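Local coordinates for protein 2-oxoglutarate dehydrogenase E3 component (PDB 2YQU) that probably oxidises protein-bound dihydrolipoyl groups with NAD(+), using one FAD per subunit, as the E3 component of 2-oxoglutarate dehydrogenase, at residues R212-E215 and R216-K220; V243-E246 and G247-L251. All blocks are in the same frame, centred on the assembly; numbering follows the deposited sequence.

Both contacts are local, each formed by one unbroken run of chain, and both are partly buried, with a packed face and a solvent side. Contact 1, two successive pieces of helix 208-221, has its centre about 20 Å from that of the chain; contact 2, a beta hairpin of strands 240-245 and 250-253, lies farther out, about 30 Å centre to centre. Their nearest atoms are about 13 Å apart, yet both lean on strand 224-226, contact 1 through Ile225 and contact 2 through Arg226. Helical i to i+4 bonds and a Glu-Lys salt bridge hold contact 1, whereas cross-strand backbone bonds, a type II turn and a bridging water hold contact 2.

Contact 1 (R212-E215 and R216-K220); sequences RAAE and RVFKK
Ala214 and Phe218, one turn apart on a helix, form the packed side of this contact. The ring atom Phe218 CE1 lies 4.0 Å from Ala214 CB, and the amide Phe218 N donates to Ala214 O at 3.0 Å with an N-H...O angle of 163°. Phe218 CG stands beside its own backbone N (chi1 -66°), which directs the ring back toward the preceding turn, CD1 3.0 Å from Ala214 O. The i to i+4 pattern of an alpha helix continues in Arg216 N to Arg212 O (3.2 Å), and in Val217 N to Ala213 O and Lys219 N to Glu215 O (3.1 Å each).

Glu215 and Lys219 make a charged flank, running alongside each other with extended chains. Lys219 NZ meets Glu215 OE1 at 3.1 Å from above the carboxylate plane, and Glu215 CG lies 3.7 Å from Lys219 CE. With an alanine at Glu215, Lys219 NZ is likely to lose its carboxylate mate and the lysine chain the CG it lies beside. The loose solvent side belongs to Arg212 and Arg216, whose guanidinium lays a face over Arg212 O.

Helix 208-221 links strands 192-196 and 224-226 in a beta-alpha-beta unit of a Rossmann-type domain; Phe218 packs on Val184 and Leu180 of helix 177-188, the latter a predicted NAD(+)-site residue, and on Ile346 of strand 345-350, while Ile225 of strand 224-226 partly covers Glu215 and Lys219.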
loop_
_atom_site.group_PDB
_atom_site.type_symbol
_atom_site.label_atom_id
_atom_site.label_comp_id
_atom_site.label_asym_id
_atom_site.label_seq_id
_atom_site.Cartn_x
_atom_site.Cartn_y
_atom_site.Cartn_z
ATOM N N ARG A 212 -11.863 16.101 -10.788
ATOM C CA ARG A 212 -11.249 17.006 -11.761
ATOM C C ARG A 212 -9.863 16.515 -12.150
ATOM O O ARG A 212 -9.507 16.516 -13.325
ATOM C CB ARG A 212 -11.164 18.430 -11.211
ATOM C CG ARG A 212 -12.481 19.168 -11.223
ATOM C CD ARG A 212 -12.365 20.683 -11.113
ATOM N NE ARG A 212 -13.600 21.229 -10.552
ATOM C CZ ARG A 212 -13.880 21.305 -9.253
ATOM N NH1 ARG A 212 -12.999 20.919 -8.333
ATOM N NH2 ARG A 212 -15.048 21.798 -8.868
ATOM N N ALA A 213 -9.093 16.072 -11.159
ATOM C CA ALA A 213 -7.745 15.576 -11.408
ATOM C C ALA A 213 -7.776 14.306 -12.239
ATOM O O ALA A 213 -6.954 14.124 -13.136
ATOM C CB ALA A 213 -7.024 15.338 -10.110
ATOM N N ALA A 214 -8.742 13.439 -11.959
ATOM C CA ALA A 214 -8.870 12.177 -12.673
ATOM C C ALA A 214 -9.131 12.448 -14.153
ATOM O O ALA A 214 -8.497 11.849 -15.009
ATOM C CB ALA A 214 -9.987 11.340 -12.080
ATOM N N GLU A 215 -10.052 13.363 -14.441
ATOM C CA GLU A 215 -10.363 13.729 -15.822
ATOM C C GLU A 215 -9.123 14.218 -16.579
ATOM O O GLU A 215 -8.905 13.827 -17.723
ATOM C CB GLU A 215 -11.483 14.780 -15.875
ATOM C CG GLU A 215 -11.848 15.189 -17.297
ATOM C CD GLU A 215 -13.189 15.900 -17.421
ATOM O OE1 GLU A 215 -13.567 16.226 -18.567
ATOM O OE2 GLU A 215 -13.860 16.146 -16.394
ATOM N N ARG A 216 -8.320 15.064 -15.939
ATOM C CA ARG A 216 -7.075 15.559 -16.539
ATOM C C ARG A 216 -6.108 14.420 -16.876
ATOM O O ARG A 216 -5.510 14.395 -17.950
ATOM C CB ARG A 216 -6.363 16.540 -15.598
ATOM C CG ARG A 216 -6.798 17.980 -15.723
ATOM C CD ARG A 216 -5.916 18.952 -14.933
ATOM N NE ARG A 216 -6.712 19.997 -14.281
ATOM C CZ ARG A 216 -7.135 19.982 -13.008
ATOM N NH1 ARG A 216 -6.851 18.976 -12.181
ATOM N NH2 ARG A 216 -7.856 20.998 -12.554
ATOM N N VAL A 217 -5.956 13.482 -15.950
ATOM C CA VAL A 217 -5.018 12.376 -16.110
ATOM C C VAL A 217 -5.454 11.459 -17.252
ATOM O O VAL A 217 -4.634 11.060 -18.084
ATOM C CB VAL A 217 -4.879 11.576 -14.789
ATOM C CG1 VAL A 217 -4.098 10.279 -14.998
ATOM C CG2 VAL A 217 -4.212 12.428 -13.730
ATOM N N PHE A 218 -6.743 11.134 -17.311
ATOM C CA PHE A 218 -7.226 10.210 -18.327
ATOM C C PHE A 218 -7.191 10.826 -19.713
ATOM O O PHE A 218 -6.952 10.117 -20.685
ATOM C CB PHE A 218 -8.623 9.698 -17.978
ATOM C CG PHE A 218 -8.652 8.837 -16.746
ATOM C CD1 PHE A 218 -9.556 9.098 -15.719
ATOM C CD2 PHE A 218 -7.774 7.763 -16.610
ATOM C CE1 PHE A 218 -9.589 8.295 -14.575
ATOM C CE2 PHE A 218 -7.800 6.963 -15.470
ATOM C CZ PHE A 218 -8.712 7.233 -14.455
ATOM N N LYS A 219 -7.394 12.141 -19.793
ATOM C CA LYS A 219 -7.232 12.876 -21.056
ATOM C C LYS A 219 -5.777 12.842 -21.509
ATOM O O LYS A 219 -5.494 12.618 -22.689
ATOM C CB LYS A 219 -7.703 14.324 -20.920
ATOM C CG LYS A 219 -9.208 14.489 -21.056
ATOM C CD LYS A 219 -9.612 15.932 -20.846
ATOM C CE LYS A 219 -11.117 16.075 -20.781
ATOM N NZ LYS A 219 -11.507 17.471 -20.468
ATOM N N LYS A 220 -4.854 13.056 -20.575
ATOM C CA LYS A 220 -3.428 12.990 -20.902
ATOM C C LYS A 220 -3.039 11.603 -21.402
ATOM O O LYS A 220 -2.236 11.483 -22.333
ATOM C CB LYS A 220 -2.562 13.379 -19.707
ATOM C CG LYS A 220 -1.129 13.708 -20.093
ATOM C CD LYS A 220 -0.214 13.756 -18.885
ATOM C CE LYS A 220 1.242 14.008 -19.296
ATOM N NZ LYS A 220 1.505 15.453 -19.587
#

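Contact 2 (V243-E246 and G247-L251); sequences VELE and GGEVL
Val243 and Leu251 face each other as an antiparallel hydrogen-bonded pair. Val243 N donates to Leu251 O at 2.8 Å, and Leu251 N returns a nearly straight bond to Val243 O (2.9 Å, N-H...O angle 173°). Nearer the turn, Leu245 N gives a further backbone bond to Glu249 O at 2.8 Å. Between these bonds sits the non-hydrogen-bonded pair Glu244-Val250, whose own CA-H groups reach across, Val250 CA to Val243 O and Glu244 CA to Glu249 O.

A type II beta turn from Leu245 to Gly248 closes the hairpin, with Gly248 N donating to Leu245 O at 3.2 Å. Gly247 and Gly248 both have positive phi, where a side chain would press on the preceding carbonyl oxygen. One water stitches the bend: it donates to Glu246 O at 2.6 Å and accepts from Glu249 N at 3.2 Å.

Among the side chains, Val243 and Leu251 share a face of the sheet and meet CB to CB at 4.3 Å. Leu245 and Glu249 lie alongside each other; with CG swung opposite its backbone N (chi1 -174°), the extended Glu249 chain brings OE2 to 3.5 Å from Leu245 CD1, while OE1 forms a salt bridge with Arg226.

In the three-stranded antiparallel sheet, 240-245 is the middle strand and 250-253 an outer one within this chain; Val243 and Leu245 pack on the NAD(+)-binding residue Val231 of strand 231-237, and with Leu251 on Leu196 of strand 192-196.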
loop_
_atom_site.group_PDB
_atom_site.type_symbol
_atom_site.label_atom_id
_atom_site.label_comp_id
_atom_site.label_asym_id
_atom_site.label_seq_id
_atom_site.Cartn_x
_atom_site.Cartn_y
_atom_site.Cartn_z
ATOM N N VAL A 243 -24.219 5.973 -31.338
ATOM C CA VAL A 243 -24.617 6.657 -30.126
ATOM C C VAL A 243 -25.087 8.039 -30.544
ATOM O O VAL A 243 -24.297 8.839 -31.028
ATOM C CB VAL A 243 -23.430 6.805 -29.143
ATOM C CG1 VAL A 243 -23.868 7.556 -27.879
ATOM C CG2 VAL A 243 -22.835 5.436 -28.801
ATOM N N GLU A 244 -26.373 8.316 -30.377
ATOM C CA GLU A 244 -26.916 9.627 -30.701
ATOM C C GLU A 244 -26.895 10.517 -29.465
ATOM O O GLU A 244 -27.183 10.057 -28.358
ATOM C CB GLU A 244 -28.337 9.485 -31.249
ATOM C CG GLU A 244 -28.415 8.647 -32.515
ATOM C CD GLU A 244 -29.840 8.305 -32.923
ATOM O OE1 GLU A 244 -30.017 7.350 -33.699
ATOM O OE2 GLU A 244 -30.785 8.979 -32.472
ATOM N N LEU A 245 -26.533 11.782 -29.660
ATOM C CA LEU A 245 -26.504 12.775 -28.591
ATOM C C LEU A 245 -27.600 13.810 -28.798
ATOM O O LEU A 245 -28.021 14.060 -29.918
ATOM C CB LEU A 245 -25.154 13.498 -28.554
ATOM C CG LEU A 245 -23.884 12.649 -28.504
ATOM C CD1 LEU A 245 -22.665 13.552 -28.453
ATOM C CD2 LEU A 245 -23.914 11.712 -27.312
ATOM N N GLU A 246 -28.036 14.426 -27.706
ATOM C CA GLU A 246 -28.972 15.536 -27.773
ATOM C C GLU A 246 -28.392 16.632 -28.663
ATOM O O GLU A 246 -27.257 17.065 -28.459
ATOM C CB GLU A 246 -29.245 16.092 -26.374
ATOM C CG GLU A 246 -29.940 17.442 -26.390
ATOM C CD GLU A 246 -30.540 17.814 -25.055
ATOM O OE1 GLU A 246 -31.675 18.319 -25.053
ATOM O OE2 GLU A 246 -29.882 17.614 -24.014
ATOM N N GLY A 247 -29.178 17.061 -29.650
ATOM C CA GLY A 247 -28.765 18.082 -30.597
ATOM C C GLY A 247 -28.465 17.575 -32.000
ATOM O O GLY A 247 -28.350 18.386 -32.914
ATOM N N GLY A 248 -28.313 16.260 -32.176
ATOM C CA GLY A 248 -28.141 15.662 -33.495
ATOM C C GLY A 248 -26.847 14.901 -33.766
ATOM O O GLY A 248 -26.777 14.140 -34.736
ATOM N N GLU A 249 -25.832 15.082 -32.923
ATOM C CA GLU A 249 -24.530 14.447 -33.149
ATOM C C GLU A 249 -24.624 12.931 -33.006
ATOM O O GLU A 249 -25.271 12.421 -32.096
ATOM C CB GLU A 249 -23.469 15.001 -32.192
ATOM C CG GLU A 249 -22.061 14.489 -32.471
ATOM C CD GLU A 249 -21.025 15.011 -31.497
ATOM O OE1 GLU A 249 -19.885 14.501 -31.516
ATOM O OE2 GLU A 249 -21.334 15.930 -30.718
ATOM N N VAL A 250 -23.976 12.222 -33.925
ATOM C CA VAL A 250 -23.966 10.767 -33.931
ATOM C C VAL A 250 -22.523 10.283 -33.898
ATOM O O VAL A 250 -21.713 10.672 -34.737
ATOM C CB VAL A 250 -24.667 10.197 -35.183
ATOM C CG1 VAL A 250 -24.679 8.672 -35.155
ATOM C CG2 VAL A 250 -26.079 10.753 -35.303
ATOM N N LEU A 251 -22.206 9.459 -32.907
ATOM C CA LEU A 251 -20.911 8.814 -32.813
ATOM C C LEU A 251 -21.055 7.368 -33.242
ATOM O O LEU A 251 -22.097 6.751 -33.048
ATOM C CB LEU A 251 -20.368 8.891 -31.382
ATOM C CG LEU A 251 -20.028 10.286 -30.859
ATOM C CD1 LEU A 251 -19.669 10.213 -29.381
ATOM C CD2 LEU A 251 -18.899 10.915 -31.648
HETATM O O HOH W 1 -25.683 17.254 -30.563
#